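Side-chain contacts in ABC transporter, solute-binding protein (PDB 6LKK), which binds glucose 6-phosphate in the cleft of a periplasmic-binding-protein fold and acts as the sugar-phosphate sensor of a two-component signalling system: residues 18-23 against 234-239; 106-111 against 181-186; 63-68 against 284-289; 146-149 against 153-156. All blocks are in the same frame, centred on the assembly; numbering follows the deposited sequence.

Contact 1 (18-23 against 234-239)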
loop_
_atom_site.group_PDB
_atom_site.type_symbol
_atom_site.label_atom_id
_atom_site.label_comp_id
_atom_site.label_asym_id
_atom_site.label_seq_id
_atom_site.Cartn_x
_atom_site.Cartn_y
_atom_site.Cartn_z
ATOM N N LEU A 18 -14.827 7.391 -5.391
ATOM C CA LEU A 18 -16.014 6.684 -4.931
ATOM C C LEU A 18 -17.228 7.603 -4.932
ATOM O O LEU A 18 -18.352 7.136 -5.140
ATOM C CB LEU A 18 -15.772 6.083 -3.546
ATOM C CG LEU A 18 -14.724 4.960 -3.510
ATOM C CD1 LEU A 18 -14.470 4.493 -2.085
ATOM C CD2 LEU A 18 -15.125 3.776 -4.384
ATOM N N ASN A 19 -17.020 8.909 -4.733
ATOM C CA ASN A 19 -18.115 9.860 -4.887
ATOM C C ASN A 19 -18.575 9.936 -6.336
ATOM O O ASN A 19 -19.777 10.042 -6.606
ATOM C CB ASN A 19 -17.694 11.246 -4.397
ATOM C CG ASN A 19 -17.631 11.336 -2.890
ATOM O OD1 ASN A 19 -18.113 10.455 -2.182
ATOM N ND2 ASN A 19 -17.045 12.418 -2.391
ATOM N N GLU A 20 -17.638 9.889 -7.285
ATOM C CA GLU A 20 -18.035 9.902 -8.688
ATOM C C GLU A 20 -18.781 8.628 -9.058
ATOM O O GLU A 20 -19.653 8.658 -9.935
ATOM C CB GLU A 20 -16.816 10.091 -9.591
ATOM C CG GLU A 20 -17.155 10.123 -11.079
ATOM C CD GLU A 20 -18.264 11.107 -11.406
ATOM O OE1 GLU A 20 -18.167 12.277 -10.977
ATOM O OE2 GLU A 20 -19.236 10.707 -12.082
ATOM N N PHE A 21 -18.459 7.507 -8.409
ATOM C CA PHE A 21 -19.242 6.293 -8.617
ATOM C C PHE A 21 -20.656 6.462 -8.075
ATOM O O PHE A 21 -21.625 6.047 -8.720
ATOM C CB PHE A 21 -18.554 5.095 -7.963
ATOM C CG PHE A 21 -19.264 3.790 -8.196
ATOM C CD1 PHE A 21 -18.992 3.031 -9.320
ATOM C CD2 PHE A 21 -20.211 3.330 -7.297
ATOM C CE1 PHE A 21 -19.646 1.831 -9.538
ATOM C CE2 PHE A 21 -20.867 2.132 -7.509
ATOM C CZ PHE A 21 -20.584 1.383 -8.632
ATOM N N GLU A 22 -20.790 7.061 -6.889
ATOM C CA GLU A 22 -22.110 7.420 -6.381
ATOM C C GLU A 22 -22.861 8.274 -7.393
ATOM O O GLU A 22 -24.046 8.049 -7.666
ATOM C CB GLU A 22 -21.980 8.177 -5.055
ATOM C CG GLU A 22 -21.290 7.424 -3.927
ATOM C CD GLU A 22 -21.408 8.141 -2.598
ATOM O OE1 GLU A 22 -21.702 9.354 -2.610
ATOM O OE2 GLU A 22 -21.212 7.496 -1.548
ATOM N N LYS A 23 -22.175 9.268 -7.961
ATOM C CA LYS A 23 -22.813 10.210 -8.873
ATOM C C LYS A 23 -23.217 9.545 -10.182
ATOM O O LYS A 23 -24.219 9.935 -10.791
ATOM C CB LYS A 23 -21.860 11.380 -9.125
ATOM C CG LYS A 23 -22.320 12.404 -10.148
ATOM C CD LYS A 23 -21.295 13.526 -10.256
ATOM C CE LYS A 23 -21.448 14.324 -11.539
ATOM N NZ LYS A 23 -22.764 15.012 -11.631
ATOM N N VAL A 234 -16.024 -2.801 -8.988
ATOM C CA VAL A 234 -14.698 -3.322 -9.309
ATOM C C VAL A 234 -14.337 -2.989 -10.752
ATOM O O VAL A 234 -13.216 -2.557 -11.044
ATOM C CB VAL A 234 -14.633 -4.837 -9.038
ATOM C CG1 VAL A 234 -13.271 -5.393 -9.433
ATOM C CG2 VAL A 234 -14.905 -5.130 -7.571
ATOM N N GLN A 235 -15.283 -3.181 -11.673
ATOM C CA GLN A 235 -15.069 -2.788 -13.064
ATOM C C GLN A 235 -14.710 -1.310 -13.164
ATOM O O GLN A 235 -13.752 -0.930 -13.848
ATOM C CB GLN A 235 -16.330 -3.094 -13.874
ATOM C CG GLN A 235 -16.249 -2.749 -15.349
ATOM C CD GLN A 235 -17.587 -2.902 -16.041
ATOM O OE1 GLN A 235 -18.561 -2.241 -15.680
ATOM N NE2 GLN A 235 -17.649 -3.790 -17.025
ATOM N N TYR A 236 -15.483 -0.462 -12.487
ATOM C CA TYR A 236 -15.233 0.975 -12.491
ATOM C C TYR A 236 -13.818 1.289 -12.013
ATOM O O TYR A 236 -13.071 2.021 -12.674
ATOM C CB TYR A 236 -16.285 1.653 -11.613
ATOM C CG TYR A 236 -16.138 3.139 -11.407
ATOM C CD1 TYR A 236 -16.712 4.044 -12.290
ATOM C CD2 TYR A 236 -15.468 3.639 -10.301
ATOM C CE1 TYR A 236 -16.596 5.407 -12.088
ATOM C CE2 TYR A 236 -15.347 4.998 -10.092
ATOM C CZ TYR A 236 -15.913 5.874 -10.987
ATOM O OH TYR A 236 -15.792 7.228 -10.778
ATOM N N LEU A 237 -13.427 0.727 -10.869
ATOM C CA LEU A 237 -12.134 1.054 -10.277
ATOM C C LEU A 237 -10.970 0.581 -11.139
ATOM O O LEU A 237 -9.883 1.168 -11.079
ATOM C CB LEU A 237 -12.036 0.447 -8.878
ATOM C CG LEU A 237 -12.959 1.067 -7.827
ATOM C CD1 LEU A 237 -12.963 0.228 -6.564
ATOM C CD2 LEU A 237 -12.540 2.491 -7.509
ATOM N N THR A 238 -11.169 -0.467 -11.938
ATOM C CA THR A 238 -10.117 -1.007 -12.787
ATOM C C THR A 238 -10.254 -0.569 -14.239
ATOM O O THR A 238 -9.511 -1.061 -15.094
ATOM C CB THR A 238 -10.104 -2.536 -12.704
ATOM O OG1 THR A 238 -11.373 -3.058 -13.118
ATOM C CG2 THR A 238 -9.818 -2.986 -11.280
ATOM N N SER A 239 -11.171 0.349 -14.531
ATOM C CA SER A 239 -11.407 0.798 -15.893
ATOM C C SER A 239 -10.340 1.798 -16.330
ATOM O O SER A 239 -9.656 2.419 -15.512
ATOM C CB SER A 239 -12.793 1.434 -16.016
ATOM O OG SER A 239 -12.846 2.681 -15.345
#
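F21 and Y236 form the aromatic centre of this contact, in a T-shaped (edge-to-face) arrangement. The edge of the F21 ring is directed at one face of Y236, with the ring centroids 5.2 Å apart and the planes at 70°. The nearest approach is from F21 CD1 to Y236 CG at 3.5 Å, so the edge lands near the rim of the tyrosine ring rather than over its middle. F21 CB lies over the same ring as a CH-pi donor, 4.1 Å from the Y236 centroid and 22° off the normal. Both aromatic side chains have CG anti to the backbone N, and the two run antiparallel alongside one another, each reaching toward the other's helix.

Aliphatic packing is lighter. L18 CD2 and L237 CD2 meet at 4.3 Å, although neither CB is directed at the opposite segment.

The polar end of Y236 lies against helix 11-25, where its OH is 3.2 Å from E20 CG and touches the methylene part of that side chain. The hydroxyl is hydrogen-bonded to R245 and more weakly to the carbonyl of I17, so a polar atom of a buried residue is satisfied. Beyond the ring, Y236 O receives both S239 N and S239 OG, the latter at 2.8 Å, which ties off the end of helix 230-237; S239, at the N-cap position of helix 240-250, also makes a weak bond from OG to V242 N.

Helix 11-25 thus packs on helix 230-237, while L18 and F21 also touch strand 28-33 and L237 rests on I218 of strand 213-221.

Contact 2 (106-111 against 181-186)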
loop_
_atom_site.group_PDB
_atom_site.type_symbol
_atom_site.label_atom_id
_atom_site.label_comp_id
_atom_site.label_asym_id
_atom_site.label_seq_id
_atom_site.Cartn_x
_atom_site.Cartn_y
_atom_site.Cartn_z
ATOM N N SER A 106 13.172 17.222 5.480
ATOM C CA SER A 106 14.230 17.987 4.836
ATOM C C SER A 106 14.615 19.242 5.608
ATOM O O SER A 106 15.617 19.876 5.259
ATOM C CB SER A 106 13.802 18.357 3.414
ATOM O OG SER A 106 12.556 19.033 3.413
ATOM N N ASP A 107 13.857 19.618 6.638
ATOM C CA ASP A 107 14.277 20.696 7.526
ATOM C C ASP A 107 15.171 20.200 8.653
ATOM O O ASP A 107 16.045 20.944 9.113
ATOM C CB ASP A 107 13.057 21.411 8.118
ATOM C CG ASP A 107 12.481 22.461 7.183
ATOM O OD1 ASP A 107 13.087 22.712 6.120
ATOM O OD2 ASP A 107 11.421 23.039 7.513
ATOM N N LEU A 108 14.982 18.959 9.102
ATOM C CA LEU A 108 15.834 18.375 10.130
ATOM C C LEU A 108 17.071 17.706 9.556
ATOM O O LEU A 108 18.077 17.576 10.263
ATOM C CB LEU A 108 15.050 17.340 10.941
ATOM C CG LEU A 108 13.859 17.860 11.745
ATOM C CD1 LEU A 108 13.072 16.697 12.318
ATOM C CD2 LEU A 108 14.329 18.788 12.853
ATOM N N GLN A 109 17.021 17.301 8.287
ATOM C CA GLN A 109 18.067 16.451 7.729
ATOM C C GLN A 109 19.430 17.127 7.782
ATOM O O GLN A 109 20.430 16.493 8.140
ATOM C CB GLN A 109 17.707 16.086 6.291
ATOM C CG GLN A 109 18.683 15.145 5.623
ATOM C CD GLN A 109 18.246 14.775 4.223
ATOM O OE1 GLN A 109 17.407 15.447 3.623
ATOM N NE2 GLN A 109 18.812 13.699 3.694
ATOM N N GLY A 110 19.494 18.405 7.427
ATOM C CA GLY A 110 20.785 19.064 7.331
ATOM C C GLY A 110 21.671 18.346 6.331
ATOM O O GLY A 110 21.250 18.020 5.215
ATOM N N ASP A 111 22.911 18.082 6.733
ATOM C CA ASP A 111 23.886 17.438 5.863
ATOM C C ASP A 111 23.838 15.917 5.932
ATOM O O ASP A 111 24.647 15.261 5.269
ATOM C CB ASP A 111 25.297 17.919 6.215
ATOM C CG ASP A 111 25.509 19.387 5.898
ATOM O OD1 ASP A 111 24.879 19.890 4.942
ATOM O OD2 ASP A 111 26.306 20.037 6.606
ATOM N N LYS A 181 8.773 15.270 14.136
ATOM C CA LYS A 181 9.017 14.441 15.311
ATOM C C LYS A 181 10.069 13.377 15.037
ATOM O O LYS A 181 10.734 12.915 15.972
ATOM C CB LYS A 181 7.713 13.790 15.778
ATOM C CG LYS A 181 7.862 12.982 17.058
ATOM C CD LYS A 181 6.541 12.378 17.497
ATOM C CE LYS A 181 6.697 11.624 18.806
ATOM N NZ LYS A 181 5.439 10.947 19.218
ATOM N N TYR A 182 10.234 12.979 13.776
ATOM C CA TYR A 182 11.251 12.020 13.383
ATOM C C TYR A 182 12.011 12.556 12.181
ATOM O O TYR A 182 11.469 13.307 11.367
ATOM C CB TYR A 182 10.645 10.652 13.036
ATOM C CG TYR A 182 9.945 9.977 14.190
ATOM C CD1 TYR A 182 10.668 9.361 15.204
ATOM C CD2 TYR A 182 8.561 9.949 14.263
ATOM C CE1 TYR A 182 10.028 8.741 16.260
ATOM C CE2 TYR A 182 7.914 9.333 15.317
ATOM C CZ TYR A 182 8.651 8.730 16.311
ATOM O OH TYR A 182 8.010 8.115 17.361
ATOM N N TYR A 183 13.278 12.153 12.077
ATOM C CA TYR A 183 14.092 12.545 10.934
ATOM C C TYR A 183 13.661 11.827 9.664
ATOM O O TYR A 183 13.773 12.388 8.568
ATOM C CB TYR A 183 15.566 12.260 11.221
ATOM C CG TYR A 183 16.252 13.333 12.031
ATOM C CD1 TYR A 183 15.716 13.777 13.233
ATOM C CD2 TYR A 183 17.442 13.899 11.597
ATOM C CE1 TYR A 183 16.342 14.759 13.975
ATOM C CE2 TYR A 183 18.078 14.880 12.332
ATOM C CZ TYR A 183 17.524 15.305 13.520
ATOM O OH TYR A 183 18.154 16.283 14.256
ATOM N N ALA A 184 13.176 10.595 9.783
ATOM C CA ALA A 184 12.808 9.820 8.609
ATOM C C ALA A 184 11.891 8.685 9.034
ATOM O O ALA A 184 11.773 8.365 10.218
ATOM C CB ALA A 184 14.047 9.281 7.881
ATOM N N GLY A 185 11.237 8.079 8.045
ATOM C CA GLY A 185 10.318 6.993 8.324
ATOM C C GLY A 185 10.082 6.138 7.100
ATOM O O GLY A 185 10.443 6.501 5.978
ATOM N N LEU A 186 9.458 4.986 7.338
ATOM C CA LEU A 186 9.132 4.031 6.285
ATOM C C LEU A 186 7.657 4.171 5.930
ATOM O O LEU A 186 6.784 3.912 6.765
ATOM C CB LEU A 186 9.455 2.606 6.732
ATOM C CG LEU A 186 10.903 2.337 7.147
ATOM C CD1 LEU A 186 11.114 0.843 7.310
ATOM C CD2 LEU A 186 11.900 2.907 6.149
HETATM O O HOH W 1 18.259 18.822 12.586
#
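L108 meets Y183 by laying its CB squarely over the phenol ring, 4.0 Å from the centroid and only 5° off the normal, a CH-pi contact centred on the face. The approach to it begins at S106 and D107, just after strand 92-105, where the backbone curls through helical angles without regular helical bonds; N105 OD1 accepts from the amides of D107 and L108. At L108 the CB is directed toward the other segment, and CG, placed anti to the carbonyl carbon (chi1 -63°), carries CD1 along the ring to 4.0 Å from Y183 CD1. The same methyl is 3.9 Å from Y182 O.

This turn leads out of strand 92-105, which pairs antiparallel with strand 184-188 in the mixed sheet of the periplasmic-binding-protein fold, and the two tyrosines lie just ahead of that second strand.

The L108 carbonyl passes close to the ring as well, its O 3.4 Å from Y183 CE2. A water donates a 2.6 Å hydrogen bond to L108 O and is also hydrogen-bonded to Y183 OH at 3.0 Å, bridging backbone and phenol. Further along, the CB of Q109 is directed away from 181-186 and its side chain touches V104, while I112 and L125 add further packing to Y183.

Contact 3 (63-68 against 284-289)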
loop_
_atom_site.group_PDB
_atom_site.type_symbol
_atom_site.label_atom_id
_atom_site.label_comp_id
_atom_site.label_asym_id
_atom_site.label_seq_id
_atom_site.Cartn_x
_atom_site.Cartn_y
_atom_site.Cartn_z
ATOM N N THR A 63 -1.468 -11.483 1.176
ATOM C CA THR A 63 -1.643 -11.407 2.625
ATOM C C THR A 63 -3.090 -11.619 3.062
ATOM O O THR A 63 -3.461 -11.197 4.162
ATOM C CB THR A 63 -1.127 -10.069 3.166
ATOM O OG1 THR A 63 -1.839 -8.985 2.555
ATOM C CG2 THR A 63 0.366 -9.919 2.892
ATOM N N ILE A 64 -3.913 -12.265 2.241
ATOM C CA ILE A 64 -5.234 -12.713 2.671
ATOM C C ILE A 64 -5.052 -14.079 3.324
ATOM O O ILE A 64 -4.813 -15.077 2.641
ATOM C CB ILE A 64 -6.227 -12.774 1.504
ATOM C CG1 ILE A 64 -6.593 -11.355 1.056
ATOM C CG2 ILE A 64 -7.484 -13.556 1.906
ATOM C CD1 ILE A 64 -7.607 -11.284 -0.079
ATOM N N ASP A 65 -5.164 -14.121 4.653
ATOM C CA ASP A 65 -4.967 -15.361 5.392
ATOM C C ASP A 65 -6.226 -16.217 5.455
ATOM O O ASP A 65 -6.127 -17.415 5.744
ATOM C CB ASP A 65 -4.492 -15.055 6.815
ATOM C CG ASP A 65 -3.100 -14.452 6.849
ATOM O OD1 ASP A 65 -2.270 -14.808 5.985
ATOM O OD2 ASP A 65 -2.834 -13.623 7.744
ATOM N N HIS A 66 -7.400 -15.636 5.194
ATOM C CA HIS A 66 -8.678 -16.340 5.275
ATOM C C HIS A 66 -9.382 -16.221 3.926
ATOM O O HIS A 66 -10.339 -15.447 3.780
ATOM C CB HIS A 66 -9.549 -15.781 6.397
ATOM C CG HIS A 66 -8.841 -15.671 7.711
ATOM N ND1 HIS A 66 -8.498 -16.772 8.467
ATOM C CD2 HIS A 66 -8.410 -14.591 8.404
ATOM C CE1 HIS A 66 -7.887 -16.374 9.567
ATOM N NE2 HIS A 66 -7.820 -15.055 9.554
ATOM N N PRO A 67 -8.934 -16.975 2.919
ATOM C CA PRO A 67 -9.603 -16.911 1.608
ATOM C C PRO A 67 -11.078 -17.261 1.659
ATOM O O PRO A 67 -11.831 -16.833 0.774
ATOM C CB PRO A 67 -8.815 -17.921 0.758
ATOM C CG PRO A 67 -8.037 -18.752 1.731
ATOM C CD PRO A 67 -7.767 -17.871 2.904
ATOM N N GLU A 68 -11.522 -18.023 2.661
ATOM C CA GLU A 68 -12.937 -18.356 2.778
ATOM C C GLU A 68 -13.808 -17.123 2.977
ATOM O O GLU A 68 -15.026 -17.199 2.785
ATOM C CB GLU A 68 -13.156 -19.337 3.935
ATOM C CG GLU A 68 -12.699 -18.830 5.304
ATOM C CD GLU A 68 -11.264 -19.208 5.630
ATOM O OE1 GLU A 68 -10.474 -19.439 4.691
ATOM O OE2 GLU A 68 -10.928 -19.279 6.831
ATOM N N ILE A 284 7.031 -17.221 0.622
ATOM C CA ILE A 284 7.071 -17.506 2.052
ATOM C C ILE A 284 5.814 -16.888 2.657
ATOM O O ILE A 284 5.669 -15.657 2.650
ATOM C CB ILE A 284 8.357 -16.978 2.712
ATOM C CG1 ILE A 284 8.108 -16.690 4.194
ATOM C CG2 ILE A 284 8.889 -15.745 1.988
ATOM C CD1 ILE A 284 9.356 -16.468 4.974
ATOM N N PRO A 285 4.881 -17.693 3.167
ATOM C CA PRO A 285 3.589 -17.153 3.603
ATOM C C PRO A 285 3.734 -15.978 4.560
ATOM O O PRO A 285 4.738 -15.832 5.258
ATOM C CB PRO A 285 2.920 -18.353 4.279
ATOM C CG PRO A 285 3.444 -19.517 3.519
ATOM C CD PRO A 285 4.877 -19.167 3.173
ATOM N N HIS A 286 2.694 -15.143 4.575
ATOM C CA HIS A 286 2.650 -13.965 5.433
ATOM C C HIS A 286 3.017 -14.297 6.875
ATOM O O HIS A 286 3.878 -13.647 7.477
ATOM C CB HIS A 286 1.247 -13.363 5.348
ATOM C CG HIS A 286 1.070 -12.099 6.127
ATOM N ND1 HIS A 286 1.671 -10.914 5.766
ATOM C CD2 HIS A 286 0.340 -11.830 7.235
ATOM C CE1 HIS A 286 1.327 -9.971 6.625
ATOM N NE2 HIS A 286 0.521 -10.501 7.526
ATOM N N HIS A 287 2.366 -15.312 7.449
ATOM C CA HIS A 287 2.577 -15.615 8.861
ATOM C C HIS A 287 3.950 -16.222 9.113
ATOM O O HIS A 287 4.519 -16.034 10.194
ATOM C CB HIS A 287 1.486 -16.560 9.362
ATOM C CG HIS A 287 1.566 -17.936 8.781
ATOM N ND1 HIS A 287 1.039 -18.255 7.547
ATOM C CD2 HIS A 287 2.111 -19.077 9.264
ATOM C CE1 HIS A 287 1.257 -19.534 7.296
ATOM N NE2 HIS A 287 1.907 -20.056 8.321
ATOM N N LYS A 288 4.498 -16.953 8.140
ATOM C CA LYS A 288 5.811 -17.560 8.335
ATOM C C LYS A 288 6.911 -16.504 8.335
ATOM O O LYS A 288 7.857 -16.589 9.127
ATOM C CB LYS A 288 6.068 -18.617 7.259
ATOM C CG LYS A 288 5.198 -19.864 7.408
ATOM C CD LYS A 288 5.640 -20.982 6.468
ATOM C CE LYS A 288 4.962 -22.310 6.797
ATOM N NZ LYS A 288 3.877 -22.655 5.826
ATOM N N PHE A 289 6.803 -15.494 7.469
ATOM C CA PHE A 289 7.802 -14.430 7.475
ATOM C C PHE A 289 7.796 -13.681 8.799
ATOM O O PHE A 289 8.859 -13.381 9.356
ATOM C CB PHE A 289 7.564 -13.455 6.323
ATOM C CG PHE A 289 8.553 -12.326 6.290
ATOM C CD1 PHE A 289 9.818 -12.514 5.758
ATOM C CD2 PHE A 289 8.229 -11.087 6.814
ATOM C CE1 PHE A 289 10.735 -11.484 5.737
ATOM C CE2 PHE A 289 9.143 -10.051 6.796
ATOM C CZ PHE A 289 10.398 -10.250 6.257
#
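H286 carries the second segment's side of this contact, meeting T63 and D65. Just before it, P285 occupies the N-cap position of helix 286-293, and its carbonyl accepts the amide of F289 at 3.0 Å.

At H286 the CB points toward 63-68, and CG, lying anti to the backbone N (chi1 -177°), sends the imidazole across to T63. T63 covers one face of the ring. Its CB is 4.2 Å from the centroid and 22° off the normal, a CH-pi contact displaced toward the rim, and its CG2 reaches 3.3 Å from H286 ND1. The T63 hydroxyl plays no part in this, being hydrogen-bonded to the carbonyl of V59.

D65 approaches H286 from another direction. Its carboxylate, with its plane 41° from that of the ring, has OD2 3.7 Å from H286 CD2 and OD1 3.9 Å from H286 CB. The ring also meets that of Y141 and touches Q37 of helix 36-45. Farther along, F289 meets Y141 too and forms a cation-pi pair with R145, so helix 286-293 packs against helix 138-151 while touching residues 63-65.

No hydrogen bond or salt bridge crosses between the segments. D65 OD2 and H286 NE2 are 4.6 Å apart, a separation at which the carboxylate might still stabilise a protonated imidazole, but the join itself rests on van der Waals and CH-pi contact.

Contact 4 (146-149 against 153-156)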
loop_
_atom_site.group_PDB
_atom_site.type_symbol
_atom_site.label_atom_id
_atom_site.label_comp_id
_atom_site.label_asym_id
_atom_site.label_seq_id
_atom_site.Cartn_x
_atom_site.Cartn_y
_atom_site.Cartn_z
ATOM N N ALA A 146 11.469 -5.961 2.399
ATOM C CA ALA A 146 12.495 -5.291 1.605
ATOM C C ALA A 146 13.854 -5.361 2.290
ATOM O O ALA A 146 14.875 -5.613 1.641
ATOM C CB ALA A 146 12.102 -3.836 1.354
ATOM N N ILE A 147 13.883 -5.144 3.605
ATOM C CA ILE A 147 15.140 -5.205 4.344
ATOM C C ILE A 147 15.675 -6.632 4.365
ATOM O O ILE A 147 16.877 -6.862 4.183
ATOM C CB ILE A 147 14.935 -4.641 5.761
ATOM C CG1 ILE A 147 14.627 -3.142 5.678
ATOM C CG2 ILE A 147 16.163 -4.889 6.639
ATOM C CD1 ILE A 147 14.234 -2.511 6.989
ATOM N N TYR A 148 14.796 -7.613 4.580
ATOM C CA TYR A 148 15.236 -9.003 4.558
ATOM C C TYR A 148 15.762 -9.392 3.184
ATOM O O TYR A 148 16.706 -10.182 3.073
ATOM C CB TYR A 148 14.091 -9.930 4.961
ATOM C CG TYR A 148 14.488 -11.388 4.940
ATOM C CD1 TYR A 148 15.237 -11.934 5.970
ATOM C CD2 TYR A 148 14.126 -12.211 3.884
ATOM C CE1 TYR A 148 15.612 -13.264 5.954
ATOM C CE2 TYR A 148 14.496 -13.546 3.859
ATOM C CZ TYR A 148 15.239 -14.064 4.897
ATOM O OH TYR A 148 15.613 -15.388 4.885
ATOM N N SER A 149 15.166 -8.848 2.122
ATOM C CA SER A 149 15.542 -9.257 0.775
ATOM C C SER A 149 16.950 -8.816 0.399
ATOM O O SER A 149 17.536 -9.399 -0.516
ATOM C CB SER A 149 14.547 -8.698 -0.244
ATOM O OG SER A 149 14.808 -7.331 -0.514
ATOM N N ARG A 153 18.864 -11.952 5.362
ATOM C CA ARG A 153 19.380 -12.081 6.718
ATOM C C ARG A 153 18.403 -11.435 7.686
ATOM O O ARG A 153 18.129 -10.234 7.589
ATOM C CB ARG A 153 20.765 -11.440 6.836
ATOM C CG ARG A 153 21.783 -12.093 5.929
ATOM C CD ARG A 153 23.197 -11.613 6.178
ATOM N NE ARG A 153 24.149 -12.472 5.480
ATOM C CZ ARG A 153 25.469 -12.409 5.613
ATOM N NH1 ARG A 153 26.023 -11.521 6.428
ATOM N NH2 ARG A 153 26.236 -13.245 4.929
ATOM N N VAL A 154 17.876 -12.235 8.615
ATOM C CA VAL A 154 17.017 -11.692 9.662
ATOM C C VAL A 154 17.773 -10.675 10.503
ATOM O O VAL A 154 17.173 -9.740 11.048
ATOM C CB VAL A 154 16.457 -12.837 10.530
ATOM C CG1 VAL A 154 15.682 -12.289 11.721
ATOM C CG2 VAL A 154 15.566 -13.742 9.697
ATOM N N SER A 155 19.093 -10.833 10.630
ATOM C CA SER A 155 19.868 -9.884 11.422
ATOM C C SER A 155 19.746 -8.468 10.873
ATOM O O SER A 155 19.778 -7.502 11.643
ATOM C CB SER A 155 21.334 -10.318 11.478
ATOM O OG SER A 155 21.870 -10.487 10.178
ATOM N N ASP A 156 19.591 -8.321 9.553
ATOM C CA ASP A 156 19.396 -6.993 8.978
ATOM C C ASP A 156 18.065 -6.396 9.414
ATOM O O ASP A 156 17.969 -5.186 9.655
ATOM C CB ASP A 156 19.471 -7.054 7.452
ATOM C CG ASP A 156 20.884 -7.252 6.939
ATOM O OD1 ASP A 156 21.838 -6.820 7.621
ATOM O OD2 ASP A 156 21.041 -7.836 5.845
HETATM O O HOH W 2 19.012 -8.834 4.309
#
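Y148 and I147 make the close part of this contact by packing against backbone as much as against side chains. With CG anti to the backbone N (chi1 179°), the Y148 ring is brought with its CE1 edge against the start of 153-156. The amide nitrogen of V154 sits at the ring edge, 3.6 Å from Y148 CE1, and V154 CG2 touches the same carbon at 3.8 Å. I147, one residue earlier, meets D156: its CG2 lies 3.5 Å from D156 O and 4.0 Å from D156 CB. V157 and F160 of helix 154-161 supply apolar neighbours for I147, while M292 of helix 286-293 touches both Y148 and V154.

On the looser side the connection is made through a bridging water. It lies 2.7 Å from D156 OD2 and 2.9 Å from I147 O, placed to donate to either, although it cannot serve every acceptor near it at once. It accepts from R153 N at 3.3 Å, and D156 OD2 has a second partner in H151 ND1. The R153 side chain starts away from helix 138-151 and is exposed.

The arrangement is that of two consecutive helices of the solute-binding fold, 138-151 and 154-161, joined by a short turn, with the start of the second packed back on the end of the first.

Contacts 1 and 2 lie on opposite sides of the chain's centre, their own centres about 37 Å apart, and contacts 1 and 4 are likewise opposed, with about 39 Å between centres. The bound glucose 6-phosphate is about 12 Å from the side chain of L18 in contact 1 and about 8 Å from that of T63 in contact 3. The T63 side chain is also about 5 Å from those of two ligand-binding residues, T36 and T138. Contacts 3 and 4 touch directly, F289 CE1 meeting Y148 CB at 3.8 Å, so the C-terminal helix connects them. Contact 2 lies away from the sugar-phosphate site, with nearest atoms about 5 Å from contact 4.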